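Local coordinates for Low molecular weight heat shock protein (Xanthomonas axonopodis pv. citri, PDB 3GT6) that probably acts as a molecular chaperone of the small heat shock protein family, forming oligomers that hold unfolding proteins under stress, at residues 8-13 and 21-26; 4-9 and 67-72; 42-47 and 93-98. All blocks are in the same frame, centred on the assembly; numbering follows the deposited sequence.

Near the N terminus lies segment 4-9. It enters interaction 2, and its P8 and R9 also start interaction 1. The chain then forms strand 10-14 and turns back as strand 18-24. Interaction 1 closes this short hairpin, in the four-stranded sheet. Interaction 2 closes a long loop, from the N-terminal segment to strand 67-74 at the border of the three-stranded sheet. Interaction 3 opens after interaction 1 has closed and links strand 41-48 to strand 92-98. Interactions 2 and 3 cross, because their segments alternate along the chain: 4-9, 42-47, 67-72, 93-98. Interaction 3 joins the two sheets face to face. Backbone bonds tie L21 and A23 to strand 92-98, and R71 and F69 to strand 41-48.

Interaction 1 (8-13 and 21-26); sequences PRVDIK and LYADLP
P8 meets L25 first: CB of P8 lies 3.4 Å from CD2 of L25, a tight apolar contact. Next, R9 receives the amide of D24, with 2.8 Å from D24 N to R9 O. The bond is nearly straight, at 171°. A water joins R9 N to D24 O. The guanidinium of R9 turns away to E63 of the second subunit, and the carboxylate of D24 is taken by R48 and R64 of that subunit. V10 packs its CG2 on CB of A23 at 3.9 Å, while its CG1, anti to the backbone N (chi1 -178°), faces CB of L21. This antiparallel beta hairpin borders, within this chain, one sheet of the immunoglobulin-like alpha-crystallin sandwich. D11 pairs with Y22 through two backbone bonds, D11 N to Y22 O and Y22 N to D11 O, both 2.9 Å. Its carboxylate reaches E63 N and R64 of the second subunit. I12 lies alongside L21, both pointing the same way, with CG1 of I12 3.8 Å from CG of L21. They share a face with V10 and A23; V10, I12 and L21 pack on F73, and A23 on I44. I12 and K13 also form a beta ladder with the second subunit. K13 bends at chi3 (77°), which brings CE to the edge of the Y22 ring. Its NZ makes a weak bond of 3.2 Å to Y22 OH.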
ATOM      1  N   PRO A   8       9.524   0.738  -0.277  1.00 17.69           N
ATOM      2  CA  PRO A   8       8.268   0.520  -0.961  1.00 17.10           C
ATOM      3  C   PRO A   8       8.535  -0.275  -2.247  1.00 16.96           C
ATOM      4  O   PRO A   8       9.580  -0.073  -2.926  1.00 16.45           O
ATOM      5  CB  PRO A   8       7.832   1.943  -1.325  1.00 19.14           C
ATOM      6  CG  PRO A   8       8.503   2.833  -0.269  1.00 16.85           C
ATOM      7  CD  PRO A   8       9.764   2.139   0.091  1.00 17.11           C
ATOM      8  N   ARG A   9       7.627  -1.173  -2.570  1.00 16.73           N
ATOM      9  CA  ARG A   9       7.661  -1.936  -3.827  1.00 15.86           C
ATOM     10  C   ARG A   9       7.297  -1.064  -5.021  1.00 16.50           C
ATOM     11  O   ARG A   9       6.260  -0.355  -5.024  1.00 14.97           O
ATOM     12  CB  ARG A   9       6.613  -3.078  -3.783  1.00 18.08           C
ATOM     13  CG  ARG A   9       6.714  -3.936  -2.551  1.00 20.86           C
ATOM     14  CD  ARG A   9       7.723  -4.928  -2.756  1.00 24.41           C
ATOM     15  NE  ARG A   9       7.688  -6.009  -1.741  1.00 26.06           N
ATOM     16  CZ  ARG A   9       8.767  -6.740  -1.507  1.00 29.80           C
ATOM     17  NH1 ARG A   9       9.877  -6.504  -2.216  1.00 29.42           N
ATOM     18  NH2 ARG A   9       8.759  -7.697  -0.626  1.00 28.44           N
ATOM     19  N   VAL A  10       8.154  -1.118  -6.047  1.00 15.77           N
ATOM     20  CA  VAL A  10       7.912  -0.382  -7.250  1.00 15.20           C
ATOM     21  C   VAL A  10       8.057  -1.335  -8.440  1.00 15.53           C
ATOM     22  O   VAL A  10       9.049  -2.044  -8.494  1.00 15.56           O
ATOM     23  CB  VAL A  10       8.984   0.711  -7.361  1.00 15.21           C
ATOM     24  CG1 VAL A  10       8.777   1.527  -8.547  1.00 12.03           C
ATOM     25  CG2 VAL A  10       8.874   1.621  -6.068  1.00 16.10           C
ATOM     26  N   ASP A  11       7.123  -1.285  -9.401  1.00 13.82           N
ATOM     27  CA  ASP A  11       7.314  -1.938 -10.667  1.00 13.62           C
ATOM     28  C   ASP A  11       7.657  -0.871 -11.648  1.00 14.31           C
ATOM     29  O   ASP A  11       7.185   0.280 -11.522  1.00 13.03           O
ATOM     30  CB  ASP A  11       6.004  -2.548 -11.134  1.00 14.36           C
ATOM     31  CG  ASP A  11       5.543  -3.647 -10.252  1.00 13.94           C
ATOM     32  OD1 ASP A  11       6.379  -4.151  -9.467  1.00 17.21           O
ATOM     33  OD2 ASP A  11       4.329  -3.948 -10.294  1.00 21.47           O
ATOM     34  N   ILE A  12       8.511  -1.196 -12.613  1.00 13.09           N
ATOM     35  CA  ILE A  12       8.849  -0.177 -13.565  1.00 13.15           C
ATOM     36  C   ILE A  12       8.667  -0.824 -14.931  1.00 13.97           C
ATOM     37  O   ILE A  12       9.128  -1.932 -15.159  1.00 14.54           O
ATOM     38  CB  ILE A  12      10.270   0.246 -13.384  1.00 12.45           C
ATOM     39  CG1 ILE A  12      10.452   0.825 -11.986  1.00 13.96           C
ATOM     40  CG2 ILE A  12      10.681   1.345 -14.487  1.00 14.67           C
ATOM     41  CD1 ILE A  12      11.957   1.092 -11.704  1.00 14.19           C
ATOM     42  N   LYS A  13       8.040  -0.108 -15.839  1.00 14.24           N
ATOM     43  CA  LYS A  13       7.756  -0.602 -17.141  1.00 15.99           C
ATOM     44  C   LYS A  13       8.288   0.421 -18.136  1.00 17.32           C
ATOM     45  O   LYS A  13       8.195   1.637 -17.924  1.00 16.29           O
ATOM     46  CB  LYS A  13       6.232  -0.685 -17.247  1.00 17.77           C
ATOM     47  CG  LYS A  13       5.678  -0.931 -18.605  1.00 20.81           C
ATOM     48  CD  LYS A  13       4.146  -1.037 -18.691  1.00 15.23           C
ATOM     49  CE  LYS A  13       3.480   0.313 -18.613  1.00 22.43           C
ATOM     50  NZ  LYS A  13       2.032   0.205 -18.925  1.00 23.71           N
ATOM     51  N   LEU A  21       6.254   3.976 -13.623  1.00 17.84           N
ATOM     52  CA  LEU A  21       6.620   3.355 -12.355  1.00 16.97           C
ATOM     53  C   LEU A  21       5.374   3.320 -11.554  1.00 16.03           C
ATOM     54  O   LEU A  21       4.597   4.257 -11.519  1.00 16.53           O
ATOM     55  CB  LEU A  21       7.711   4.120 -11.584  1.00 16.78           C
ATOM     56  CG  LEU A  21       9.038   4.360 -12.265  1.00 16.45           C
ATOM     57  CD1 LEU A  21       8.896   5.530 -13.243  1.00 13.07           C
ATOM     58  CD2 LEU A  21      10.112   4.665 -11.233  1.00 17.08           C
ATOM     59  N   TYR A  22       5.137   2.186 -10.944  1.00 15.53           N
ATOM     60  CA  TYR A  22       4.006   2.052 -10.022  1.00 15.75           C
ATOM     61  C   TYR A  22       4.597   1.756  -8.657  1.00 15.31           C
ATOM     62  O   TYR A  22       5.304   0.759  -8.534  1.00 15.45           O
ATOM     63  CB  TYR A  22       3.227   0.793 -10.409  1.00 16.03           C
ATOM     64  CG  TYR A  22       2.813   0.793 -11.866  1.00 18.35           C
ATOM     65  CD1 TYR A  22       1.605   1.354 -12.255  1.00 15.42           C
ATOM     66  CD2 TYR A  22       3.619   0.191 -12.849  1.00 22.24           C
ATOM     67  CE1 TYR A  22       1.195   1.365 -13.579  1.00 17.26           C
ATOM     68  CE2 TYR A  22       3.218   0.181 -14.186  1.00 19.74           C
ATOM     69  CZ  TYR A  22       2.007   0.787 -14.536  1.00 19.51           C
ATOM     70  OH  TYR A  22       1.582   0.798 -15.827  1.00 22.45           O
ATOM     71  N   ALA A  23       4.304   2.575  -7.656  1.00 14.03           N
ATOM     72  CA  ALA A  23       4.940   2.455  -6.365  1.00 13.31           C
ATOM     73  C   ALA A  23       3.826   2.209  -5.364  1.00 14.70           C
ATOM     74  O   ALA A  23       2.832   2.962  -5.314  1.00 15.45           O
ATOM     75  CB  ALA A  23       5.655   3.741  -6.032  1.00 12.01           C
ATOM     76  N   ASP A  24       3.954   1.155  -4.571  1.00 14.23           N
ATOM     77  CA  ASP A  24       2.970   0.874  -3.527  1.00 14.45           C
ATOM     78  C   ASP A  24       3.411   1.705  -2.365  1.00 14.26           C
ATOM     79  O   ASP A  24       4.401   1.379  -1.662  1.00 14.16           O
ATOM     80  CB  ASP A  24       3.046  -0.604  -3.114  1.00 13.50           C
ATOM     81  CG  ASP A  24       2.302  -1.520  -4.090  1.00 13.36           C
ATOM     82  OD1 ASP A  24       1.620  -1.045  -4.990  1.00 15.97           O
ATOM     83  OD2 ASP A  24       2.340  -2.721  -3.925  1.00 16.89           O
ATOM     84  N   LEU A  25       2.634   2.748  -2.140  1.00 15.15           N
ATOM     85  CA  LEU A  25       2.928   3.738  -1.102  1.00 15.66           C
ATOM     86  C   LEU A  25       1.639   3.878  -0.312  1.00 15.63           C
ATOM     87  O   LEU A  25       1.072   4.963  -0.242  1.00 15.64           O
ATOM     88  CB  LEU A  25       3.334   5.074  -1.753  1.00 13.52           C
ATOM     89  CG  LEU A  25       4.705   4.948  -2.443  1.00 15.29           C
ATOM     90  CD1 LEU A  25       5.121   6.183  -3.205  1.00 13.47           C
ATOM     91  CD2 LEU A  25       5.726   4.637  -1.388  1.00 13.21           C
ATOM     92  N   PRO A  26       1.180   2.774   0.306  1.00 15.88           N
ATOM     93  CA  PRO A  26      -0.079   2.917   1.004  1.00 16.36           C
ATOM     94  C   PRO A  26       0.034   3.904   2.202  1.00 17.47           C
ATOM     95  O   PRO A  26       1.061   3.982   2.856  1.00 19.51           O
ATOM     96  CB  PRO A  26      -0.347   1.507   1.545  1.00 15.28           C
ATOM     97  CG  PRO A  26       1.058   0.787   1.554  1.00 14.58           C
ATOM     98  CD  PRO A  26       1.720   1.387   0.338  1.00 16.16           C
TER
HETATM   99  O   HOH W   1       5.332  -0.987  -0.703  1.00 21.10           O

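Interaction 2 (4-9 and 67-72); sequences AQWVPR and GSFHRR
The N-terminal segment before the first strand of the alpha-crystallin domain runs along the edge of strand 67-74 that faces away from strand 41-48. Q5 and S68 hold one end. OE1 of Q5 accepts two bonds, from S68 N at 2.8 Å and from S68 OG at 3.1 Å. S68 places OG between its backbone N and carbonyl carbon (chi1 56°), on the side of Q5. S68 O in turn receives Q5 N at 2.9 Å. G67 O sits at the edge of the W6 indole, near its plane, and takes a weak, bent bond from NE1. CB of F69 sits over a face of the five-membered ring of W6, a CH-pi contact. The rings of W6 and F69 meet obliquely, planes at 78°. P8 wedges beside them: its CD touches CB of F69 at 3.4 Å, and its CG lies over the centre of a face of the W6 ring. The other end is held by R71. Its chain bends at chi2 and chi3 and slides past P8. CG1 of V7 covers one face of the guanidinium, which also has a salt bridge from NH1 to E63 of the second subunit. NE of R71 gives a nearly straight bond of 2.7 Å to P8 O, in the carbonyl plane and close to the guanidinium plane.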
ATOM      1  N   ALA A   4      15.325   6.101   4.165  1.00 57.01           N
ATOM      2  CA  ALA A   4      15.162   4.678   3.728  1.00 54.05           C
ATOM      3  C   ALA A   4      15.063   3.703   4.907  1.00 51.58           C
ATOM      4  O   ALA A   4      15.824   2.754   5.019  1.00 51.23           O
ATOM      5  CB  ALA A   4      16.239   4.216   2.666  1.00 54.58           C
ATOM      6  N   GLN A   5      14.100   3.966   5.781  1.00 48.89           N
ATOM      7  CA  GLN A   5      13.673   3.035   6.861  1.00 46.05           C
ATOM      8  C   GLN A   5      12.847   1.821   6.346  1.00 42.93           C
ATOM      9  O   GLN A   5      12.691   0.808   7.077  1.00 44.63           O
ATOM     10  CB  GLN A   5      12.851   3.793   7.940  1.00 46.25           C
ATOM     11  CG  GLN A   5      13.606   4.957   8.573  1.00 46.76           C
ATOM     12  CD  GLN A   5      12.721   5.843   9.420  1.00 50.21           C
ATOM     13  OE1 GLN A   5      12.071   6.782   8.916  1.00 43.48           O
ATOM     14  NE2 GLN A   5      12.704   5.565  10.744  1.00 52.20           N
ATOM     15  N   TRP A   6      12.266   1.988   5.152  1.00 36.54           N
ATOM     16  CA  TRP A   6      11.504   0.974   4.416  1.00 30.76           C
ATOM     17  C   TRP A   6      11.616   1.215   2.920  1.00 27.36           C
ATOM     18  O   TRP A   6      11.947   2.299   2.482  1.00 23.44           O
ATOM     19  CB  TRP A   6      10.035   0.849   4.785  1.00 29.84           C
ATOM     20  CG  TRP A   6       9.081   1.871   4.303  1.00 26.27           C
ATOM     21  CD1 TRP A   6       9.087   3.184   4.642  1.00 31.45           C
ATOM     22  CD2 TRP A   6       7.875   1.671   3.552  1.00 24.44           C
ATOM     23  NE1 TRP A   6       7.982   3.838   4.116  1.00 28.55           N
ATOM     24  CE2 TRP A   6       7.214   2.934   3.454  1.00 23.94           C
ATOM     25  CE3 TRP A   6       7.277   0.567   2.968  1.00 20.12           C
ATOM     26  CZ2 TRP A   6       6.001   3.132   2.747  1.00 22.72           C
ATOM     27  CZ3 TRP A   6       6.099   0.784   2.246  1.00 22.96           C
ATOM     28  CH2 TRP A   6       5.463   2.049   2.164  1.00 20.68           C
ATOM     29  N   VAL A   7      11.313   0.155   2.171  1.00 23.13           N
ATOM     30  CA  VAL A   7      11.653   0.107   0.778  1.00 22.34           C
ATOM     31  C   VAL A   7      10.329  -0.272   0.077  1.00 20.88           C
ATOM     32  O   VAL A   7      10.016  -1.457  -0.075  1.00 22.18           O
ATOM     33  CB  VAL A   7      12.855  -0.894   0.537  1.00 23.00           C
ATOM     34  CG1 VAL A   7      13.341  -0.866  -0.966  1.00 20.84           C
ATOM     35  CG2 VAL A   7      14.072  -0.559   1.518  1.00 20.94           C
ATOM     36  N   PRO A   8       9.524   0.738  -0.277  1.00 17.69           N
ATOM     37  CA  PRO A   8       8.268   0.520  -0.961  1.00 17.10           C
ATOM     38  C   PRO A   8       8.535  -0.275  -2.247  1.00 16.96           C
ATOM     39  O   PRO A   8       9.580  -0.073  -2.926  1.00 16.45           O
ATOM     40  CB  PRO A   8       7.832   1.943  -1.325  1.00 19.14           C
ATOM     41  CG  PRO A   8       8.503   2.833  -0.269  1.00 16.85           C
ATOM     42  CD  PRO A   8       9.764   2.139   0.091  1.00 17.11           C
ATOM     43  N   ARG A   9       7.627  -1.173  -2.570  1.00 16.73           N
ATOM     44  CA  ARG A   9       7.661  -1.936  -3.827  1.00 15.86           C
ATOM     45  C   ARG A   9       7.297  -1.064  -5.021  1.00 16.50           C
ATOM     46  O   ARG A   9       6.260  -0.355  -5.024  1.00 14.97           O
ATOM     47  CB  ARG A   9       6.613  -3.078  -3.783  1.00 18.08           C
ATOM     48  CG  ARG A   9       6.714  -3.936  -2.551  1.00 20.86           C
ATOM     49  CD  ARG A   9       7.723  -4.928  -2.756  1.00 24.41           C
ATOM     50  NE  ARG A   9       7.688  -6.009  -1.741  1.00 26.06           N
ATOM     51  CZ  ARG A   9       8.767  -6.740  -1.507  1.00 29.80           C
ATOM     52  NH1 ARG A   9       9.877  -6.504  -2.216  1.00 29.42           N
ATOM     53  NH2 ARG A   9       8.759  -7.697  -0.626  1.00 28.44           N
ATOM     54  N   GLY A  67       7.907   5.015   7.741  1.00 23.33           N
ATOM     55  CA  GLY A  67       9.127   5.755   7.885  1.00 23.32           C
ATOM     56  C   GLY A  67       9.454   6.377   6.554  1.00 22.25           C
ATOM     57  O   GLY A  67       8.652   6.382   5.622  1.00 20.84           O
ATOM     58  N   SER A  68      10.655   6.902   6.493  1.00 22.21           N
ATOM     59  CA  SER A  68      11.081   7.634   5.333  1.00 23.59           C
ATOM     60  C   SER A  68      11.401   6.588   4.279  1.00 20.94           C
ATOM     61  O   SER A  68      11.889   5.508   4.602  1.00 20.53           O
ATOM     62  CB  SER A  68      12.359   8.403   5.677  1.00 24.41           C
ATOM     63  OG  SER A  68      13.271   7.448   6.135  1.00 31.52           O
ATOM     64  N   PHE A  69      11.164   6.909   3.015  1.00 18.08           N
ATOM     65  CA  PHE A  69      11.652   5.993   2.004  1.00 18.54           C
ATOM     66  C   PHE A  69      12.279   6.878   0.965  1.00 18.71           C
ATOM     67  O   PHE A  69      11.961   8.090   0.884  1.00 19.84           O
ATOM     68  CB  PHE A  69      10.444   5.225   1.366  1.00 16.60           C
ATOM     69  CG  PHE A  69       9.337   6.130   0.929  1.00 17.38           C
ATOM     70  CD1 PHE A  69       9.283   6.616  -0.369  1.00 13.89           C
ATOM     71  CD2 PHE A  69       8.352   6.523   1.851  1.00 20.77           C
ATOM     72  CE1 PHE A  69       8.255   7.468  -0.744  1.00 18.66           C
ATOM     73  CE2 PHE A  69       7.330   7.352   1.505  1.00 19.32           C
ATOM     74  CZ  PHE A  69       7.282   7.864   0.188  1.00 19.25           C
ATOM     75  N   HIS A  70      13.134   6.293   0.144  1.00 17.58           N
ATOM     76  CA  HIS A  70      13.743   7.003  -0.885  1.00 18.99           C
ATOM     77  C   HIS A  70      14.122   5.942  -1.887  1.00 18.68           C
ATOM     78  O   HIS A  70      15.128   5.273  -1.730  1.00 17.41           O
ATOM     79  CB  HIS A  70      15.011   7.690  -0.357  1.00 20.30           C
ATOM     80  CG  HIS A  70      15.667   8.567  -1.362  1.00 22.56           C
ATOM     81  ND1 HIS A  70      16.713   9.401  -1.041  1.00 22.40           N
ATOM     82  CD2 HIS A  70      15.462   8.701  -2.699  1.00 21.58           C
ATOM     83  CE1 HIS A  70      17.086  10.058  -2.125  1.00 24.30           C
ATOM     84  NE2 HIS A  70      16.336   9.656  -3.139  1.00 25.12           N
ATOM     85  N   ARG A  71      13.256   5.735  -2.867  1.00 17.34           N
ATOM     86  CA  ARG A  71      13.479   4.742  -3.876  1.00 16.75           C
ATOM     87  C   ARG A  71      14.171   5.464  -4.991  1.00 17.94           C
ATOM     88  O   ARG A  71      13.794   6.582  -5.335  1.00 19.26           O
ATOM     89  CB  ARG A  71      12.099   4.250  -4.360  1.00 14.96           C
ATOM     90  CG  ARG A  71      11.323   3.628  -3.283  1.00 14.86           C
ATOM     91  CD  ARG A  71      12.106   2.509  -2.554  1.00 14.52           C
ATOM     92  NE  ARG A  71      11.891   1.288  -3.275  1.00 18.70           N
ATOM     93  CZ  ARG A  71      12.786   0.665  -4.041  1.00 18.58           C
ATOM     94  NH1 ARG A  71      12.424  -0.444  -4.676  1.00 16.27           N
ATOM     95  NH2 ARG A  71      14.004   1.136  -4.155  1.00 20.31           N
ATOM     96  N   ARG A  72      15.195   4.863  -5.559  1.00 17.41           N
ATOM     97  CA  ARG A  72      15.868   5.457  -6.684  1.00 17.49           C
ATOM     98  C   ARG A  72      16.006   4.435  -7.826  1.00 17.58           C
ATOM     99  O   ARG A  72      16.318   3.266  -7.593  1.00 17.13           O
ATOM    100  CB  ARG A  72      17.302   5.843  -6.262  1.00 18.07           C
ATOM    101  CG  ARG A  72      17.378   7.004  -5.234  1.00 23.25           C
ATOM    102  CD  ARG A  72      18.772   7.075  -4.515  1.00 29.24           C
ATOM    103  NE  ARG A  72      19.732   7.794  -5.296  1.00 36.77           N
ATOM    104  CZ  ARG A  72      19.648   9.104  -5.566  1.00 45.75           C
ATOM    105  NH1 ARG A  72      18.624   9.850  -5.102  1.00 47.62           N
ATOM    106  NH2 ARG A  72      20.576   9.676  -6.334  1.00 45.95           N
TER

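Interaction 3 (42-47 and 93-98); sequences LSIRGE and LEIRIP
Strands 41-48 and 92-98 face each other across the hydrophobic core of the alpha-crystallin beta sandwich. One belongs to the three-stranded sheet, the other to the four-stranded sheet. The short segments run roughly antiparallel, at 154°, and their axes stay 10.6 Å apart. That is the spacing of packed sheets, not of neighbouring strands, and no hydrogen bond crosses the gap.

The contact is made by aliphatic side chains. I44 and I95 approach at the middle, where their CA atoms are nearest each other. Their CD1 atoms meet at 3.6 Å, and CG1 of I44 lies close to the same methyl of I95. In both residues CG1 is anti to the carbonyl carbon (chi1 -50° in I44, -59° in I95), and the extended chain sends CD1 into the core. The two side chains approach at a slant. L42 puts its branches on two core residues of the opposing strand, I95 and I97. CD2 of L42 meets CD1 of I97 at 3.9 Å, and CD1 of L42 looks to CD1 of I95 at 4.3 Å. At the other end CG2 of I44 has a looser contact with CD2 of L93, at 4.5 Å. L21, V35 and F69 also line this core: L21 packs on L42 and I95, V35 on L93 and I95, and F69 on I44.

Polar groups lie on the outer face of strand 92-98. There E94 and R96 form a salt bridge within the strand. NH1 of R96 comes 2.8 Å from OE2 of E94, nearly along the C-O bond and close to the guanidinium plane.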
ATOM      1  N   LEU A  42      15.651   8.502 -11.152  1.00 16.36           N
ATOM      2  CA  LEU A  42      14.291   8.805 -10.699  1.00 16.99           C
ATOM      3  C   LEU A  42      14.235   8.549  -9.207  1.00 17.06           C
ATOM      4  O   LEU A  42      14.537   7.425  -8.763  1.00 17.86           O
ATOM      5  CB  LEU A  42      13.321   7.876 -11.438  1.00 15.29           C
ATOM      6  CG  LEU A  42      11.810   8.140 -11.349  1.00 15.58           C
ATOM      7  CD1 LEU A  42      11.269   7.731 -10.018  1.00 14.27           C
ATOM      8  CD2 LEU A  42      11.490   9.594 -11.604  1.00 14.53           C
ATOM      9  N   SER A  43      13.858   9.529  -8.406  1.00 16.18           N
ATOM     10  CA  SER A  43      13.649   9.224  -7.010  1.00 15.65           C
ATOM     11  C   SER A  43      12.222   9.391  -6.613  1.00 15.75           C
ATOM     12  O   SER A  43      11.448  10.254  -7.126  1.00 15.19           O
ATOM     13  CB  SER A  43      14.479  10.135  -6.042  1.00 16.52           C
ATOM     14  OG  SER A  43      15.773  10.201  -6.525  0.50 19.60           O
ATOM     15  N   ILE A  44      11.872   8.605  -5.628  1.00 15.02           N
ATOM     16  CA  ILE A  44      10.536   8.670  -5.079  1.00 16.55           C
ATOM     17  C   ILE A  44      10.756   8.717  -3.586  1.00 17.01           C
ATOM     18  O   ILE A  44      11.329   7.809  -3.006  1.00 16.10           O
ATOM     19  CB  ILE A  44       9.748   7.405  -5.325  1.00 15.17           C
ATOM     20  CG1 ILE A  44       9.832   7.025  -6.799  1.00 13.43           C
ATOM     21  CG2 ILE A  44       8.283   7.559  -4.693  1.00 16.10           C
ATOM     22  CD1 ILE A  44       9.038   5.682  -7.179  1.00 10.77           C
ATOM     23  N   ARG A  45      10.410   9.817  -2.965  1.00 19.11           N
ATOM     24  CA  ARG A  45      10.750   9.839  -1.549  1.00 21.93           C
ATOM     25  C   ARG A  45       9.680  10.508  -0.775  1.00 20.99           C
ATOM     26  O   ARG A  45       8.866  11.283  -1.330  1.00 20.81           O
ATOM     27  CB  ARG A  45      12.122  10.483  -1.291  1.00 22.26           C
ATOM     28  CG  ARG A  45      12.231  11.854  -1.713  1.00 32.10           C
ATOM     29  CD  ARG A  45      13.753  12.368  -1.681  1.00 36.00           C
ATOM     30  NE  ARG A  45      14.332  12.170  -0.346  1.00 44.43           N
ATOM     31  CZ  ARG A  45      15.497  12.701   0.064  1.00 49.40           C
ATOM     32  NH1 ARG A  45      16.211  13.483  -0.751  1.00 48.49           N
ATOM     33  NH2 ARG A  45      15.949  12.462   1.291  1.00 49.46           N
ATOM     34  N   GLY A  46       9.706  10.236   0.527  1.00 21.17           N
ATOM     35  CA  GLY A  46       8.719  10.824   1.374  1.00 21.47           C
ATOM     36  C   GLY A  46       8.777  10.090   2.671  1.00 21.59           C
ATOM     37  O   GLY A  46       9.737   9.414   2.960  1.00 20.86           O
ATOM     38  N   GLU A  47       7.748  10.241   3.461  1.00 21.89           N
ATOM     39  CA  GLU A  47       7.805   9.671   4.750  1.00 25.68           C
ATOM     40  C   GLU A  47       6.452   9.158   5.111  1.00 25.07           C
ATOM     41  O   GLU A  47       5.501   9.879   5.126  1.00 27.16           O
ATOM     42  CB  GLU A  47       8.282  10.697   5.763  1.00 27.26           C
ATOM     43  CG  GLU A  47       8.558  10.023   7.073  1.00 34.34           C
ATOM     44  CD  GLU A  47       8.840  10.986   8.176  1.00 41.71           C
ATOM     45  OE1 GLU A  47       9.333  12.078   7.902  1.00 45.55           O
ATOM     46  OE2 GLU A  47       8.552  10.632   9.322  1.00 48.37           O
ATOM     47  N   LEU A  93       1.208   4.942  -6.352  1.00 17.32           N
ATOM     48  CA  LEU A  93       1.587   6.140  -7.072  1.00 16.65           C
ATOM     49  C   LEU A  93       2.032   5.682  -8.457  1.00 16.28           C
ATOM     50  O   LEU A  93       2.808   4.749  -8.581  1.00 16.78           O
ATOM     51  CB  LEU A  93       2.717   6.887  -6.344  1.00 14.94           C
ATOM     52  CG  LEU A  93       3.039   8.235  -6.973  1.00 17.57           C
ATOM     53  CD1 LEU A  93       1.872   9.198  -6.703  1.00 18.88           C
ATOM     54  CD2 LEU A  93       4.315   8.747  -6.412  1.00 17.57           C
ATOM     55  N   GLU A  94       1.486   6.317  -9.479  1.00 14.30           N
ATOM     56  CA  GLU A  94       1.800   5.967 -10.800  1.00 14.27           C
ATOM     57  C   GLU A  94       2.542   7.127 -11.403  1.00 15.22           C
ATOM     58  O   GLU A  94       2.026   8.244 -11.495  1.00 14.74           O
ATOM     59  CB  GLU A  94       0.503   5.716 -11.583  1.00 14.22           C
ATOM     60  CG  GLU A  94       0.862   5.263 -12.928  1.00 18.19           C
ATOM     61  CD  GLU A  94      -0.337   4.869 -13.760  1.00 18.64           C
ATOM     62  OE1 GLU A  94      -1.219   4.142 -13.259  1.00 20.74           O
ATOM     63  OE2 GLU A  94      -0.361   5.312 -14.902  1.00 24.50           O
ATOM     64  N   ILE A  95       3.794   6.889 -11.763  1.00 15.17           N
ATOM     65  CA  ILE A  95       4.618   7.938 -12.279  1.00 14.51           C
ATOM     66  C   ILE A  95       4.843   7.640 -13.757  1.00 15.55           C
ATOM     67  O   ILE A  95       5.316   6.579 -14.097  1.00 15.60           O
ATOM     68  CB  ILE A  95       5.968   7.888 -11.610  1.00 13.42           C
ATOM     69  CG1 ILE A  95       5.766   8.051 -10.111  1.00 12.73           C
ATOM     70  CG2 ILE A  95       6.907   8.901 -12.257  1.00 11.12           C
ATOM     71  CD1 ILE A  95       6.998   7.698  -9.295  1.00 10.72           C
ATOM     72  N   ARG A  96       4.517   8.589 -14.614  1.00 15.33           N
ATOM     73  CA  ARG A  96       4.568   8.395 -16.028  1.00 14.85           C
ATOM     74  C   ARG A  96       5.573   9.348 -16.573  1.00 15.71           C
ATOM     75  O   ARG A  96       5.599  10.508 -16.185  1.00 15.64           O
ATOM     76  CB  ARG A  96       3.184   8.654 -16.604  1.00 15.32           C
ATOM     77  CG  ARG A  96       2.116   7.704 -16.044  1.00 18.00           C
ATOM     78  CD  ARG A  96       0.725   8.060 -16.620  1.00 20.03           C
ATOM     79  NE  ARG A  96       0.643   7.620 -18.032  1.00 18.27           N
ATOM     80  CZ  ARG A  96       0.479   6.354 -18.467  1.00 19.88           C
ATOM     81  NH1 ARG A  96       0.293   5.364 -17.627  1.00 18.16           N
ATOM     82  NH2 ARG A  96       0.433   6.095 -19.784  1.00 19.97           N
ATOM     83  N   ILE A  97       6.470   8.845 -17.406  1.00 15.41           N
ATOM     84  CA  ILE A  97       7.548   9.654 -17.922  1.00 15.97           C
ATOM     85  C   ILE A  97       7.641   9.349 -19.418  1.00 17.18           C
ATOM     86  O   ILE A  97       7.966   8.251 -19.811  1.00 18.95           O
ATOM     87  CB  ILE A  97       8.821   9.293 -17.302  1.00 15.04           C
ATOM     88  CG1 ILE A  97       8.632   9.176 -15.778  1.00 14.13           C
ATOM     89  CG2 ILE A  97       9.792  10.325 -17.678  1.00 15.26           C
ATOM     90  CD1 ILE A  97       9.891   8.832 -15.023  1.00 10.90           C
ATOM     91  N   PRO A  98       7.320  10.315 -20.263  1.00 18.48           N
ATOM     92  CA  PRO A  98       7.502  10.071 -21.695  1.00 19.11           C
ATOM     93  C   PRO A  98       8.960   9.911 -22.015  1.00 20.55           C
ATOM     94  O   PRO A  98       9.841  10.359 -21.287  1.00 20.52           O
ATOM     95  CB  PRO A  98       7.027  11.346 -22.348  1.00 19.49           C
ATOM     96  CG  PRO A  98       6.925  12.377 -21.292  1.00 18.00           C
ATOM     97  CD  PRO A  98       7.103  11.731 -19.945  1.00 19.13           C
TER